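Local coordinates for protein threonine--tRNA ligase catalytic subunit (Aeropyrum pernix, PDB 3A32) that probably charges tRNA(Thr) with threonine in two steps, through a threonyl-adenylate made from ATP, as a zinc-binding class II synthetase without its own editing domain, at residues A[206-210]-A[251-255]. Residues are numbered along the deposited sequence; the frame is centred on the assembly and turned at random.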
loop_
_atom_site.group_PDB
_atom_site.type_symbol
_atom_site.label_atom_id
_atom_site.label_comp_id
_atom_site.label_asym_id
_atom_site.label_seq_id
_atom_site.Cartn_x
_atom_site.Cartn_y
_atom_site.Cartn_z
ATOM N N LEU A 206 -13.918 1.110 -29.449
ATOM C CA LEU A 206 -12.791 0.333 -29.970
ATOM C C LEU A 206 -11.987 1.154 -30.942
ATOM O O LEU A 206 -12.565 1.855 -31.790
ATOM C CB LEU A 206 -13.275 -0.938 -30.660
ATOM C CG LEU A 206 -14.349 -1.830 -30.000
ATOM C CD1 LEU A 206 -14.585 -3.139 -30.813
ATOM C CD2 LEU A 206 -14.075 -2.183 -28.510
ATOM N N SER A 207 -10.658 1.104 -30.821
ATOM C CA SER A 207 -9.795 1.770 -31.800
ATOM C C SER A 207 -8.929 0.749 -32.576
ATOM O O SER A 207 -8.123 0.022 -32.000
ATOM C CB SER A 207 -8.969 2.858 -31.129
ATOM O OG SER A 207 -9.811 3.791 -30.460
ATOM N N MET A 208 -9.126 0.692 -33.883
ATOM C CA MET A 208 -8.619 -0.408 -34.706
ATOM C C MET A 208 -7.588 0.088 -35.713
ATOM O O MET A 208 -7.397 1.280 -35.837
ATOM C CB MET A 208 -9.783 -1.075 -35.454
ATOM C CG MET A 208 -11.000 -1.359 -34.627
ATOM S SD MET A 208 -10.643 -2.523 -33.276
ATOM C CE MET A 208 -12.061 -3.625 -33.402
ATOM N N SER A 209 -6.922 -0.842 -36.418
ATOM C CA SER A 209 -6.042 -0.506 -37.536
ATOM C C SER A 209 -6.816 0.039 -38.708
ATOM O O SER A 209 -8.038 -0.087 -38.787
ATOM C CB SER A 209 -5.275 -1.720 -38.063
ATOM O OG SER A 209 -6.176 -2.674 -38.582
ATOM N N ASP A 210 -6.062 0.675 -39.594
ATOM C CA ASP A 210 -6.420 0.789 -41.002
ATOM C C ASP A 210 -5.687 -0.386 -41.639
ATOM O O ASP A 210 -4.465 -0.453 -41.600
ATOM C CB ASP A 210 -5.912 2.118 -41.557
ATOM C CG ASP A 210 -6.335 2.378 -43.030
ATOM O OD1 ASP A 210 -6.499 1.432 -43.879
ATOM O OD2 ASP A 210 -6.469 3.584 -43.313
ATOM N N GLU A 251 -11.971 3.092 -37.139
ATOM C CA GLU A 251 -10.954 2.597 -38.015
ATOM C C GLU A 251 -9.770 3.540 -38.009
ATOM O O GLU A 251 -9.945 4.765 -38.058
ATOM C CB GLU A 251 -11.507 2.378 -39.437
ATOM C CG GLU A 251 -10.410 1.992 -40.487
ATOM C CD GLU A 251 -10.991 1.656 -41.889
ATOM O OE1 GLU A 251 -12.153 2.033 -42.142
ATOM O OE2 GLU A 251 -10.296 1.012 -42.705
ATOM N N GLY A 252 -8.567 2.964 -37.930
ATOM C CA GLY A 252 -7.351 3.742 -38.040
ATOM C C GLY A 252 -6.930 4.469 -36.783
ATOM O O GLY A 252 -5.966 5.236 -36.826
ATOM N N GLU A 253 -7.615 4.237 -35.659
ATOM C CA GLU A 253 -7.291 4.968 -34.414
ATOM C C GLU A 253 -6.437 4.205 -33.429
ATOM O O GLU A 253 -6.042 4.758 -32.402
ATOM C CB GLU A 253 -8.529 5.507 -33.679
ATOM C CG GLU A 253 -9.451 6.451 -34.508
ATOM C CD GLU A 253 -8.856 7.808 -34.921
ATOM O OE1 GLU A 253 -7.754 8.202 -34.471
ATOM O OE2 GLU A 253 -9.520 8.496 -35.732
ATOM N N ALA A 254 -6.157 2.941 -33.712
ATOM C CA ALA A 254 -5.328 2.134 -32.786
ATOM C C ALA A 254 -3.940 2.751 -32.588
ATOM O O ALA A 254 -3.475 3.531 -33.410
ATOM C CB ALA A 254 -5.198 0.702 -33.292
ATOM N N ALA A 255 -3.274 2.391 -31.504
ATOM C CA ALA A 255 -1.812 2.623 -31.391
ATOM C C ALA A 255 -1.080 1.877 -32.514
ATOM O O ALA A 255 -1.573 0.863 -32.999
ATOM C CB ALA A 255 -1.299 2.119 -30.044
#
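The carbonyl of Met208 accepts the backbone N-H of Ala254, Met208 O to Ala254 N being 3.0 Å, and this bond shows how two segments of one chain leaving neighbouring strands can stay joined once regular pairing has stopped. It is fairly straight at the hydrogen (162°), yet the donor stands above the carbonyl plane, 51° out of it, consistent with a segment that bends past the carbonyl and does not continue a regular strand pairing. One residue on, a weak bond of 3.2 Å links Gly252 N to Ser209 O. Gly252, with a positive phi that favours glycine, lies in the bend.

Van der Waals contacts flank the backbone bonds. The methyl CB of Ala254 lies 3.3 Å from Ser207 O, and CB of Ser207 meets CB of Glu253 at 3.7 Å. The CG methylene of Glu251 rests 3.6 Å from Ser209 O.

Charge adds a mild opposition. Glu251, CG anti to the backbone N and extended beyond, carries OE2 to 4.0 Å from Asp210 OD1, the carboxylate planes turned 61° apart. Asp210 OD1 also accepts the amide of Ser212, which may ease the repulsion.

Strands 202-207 and 246-250 run parallel at one border of the catalytic-domain sheet; Leu206 and Met208 still bond to the latter, while Ser207 pairs with Lys260 of strand 260-268. Helix 222-243 packs alongside, with Trp225 touching Ser209 and Ala254, and Glu229 binding the Ser209 hydroxyl.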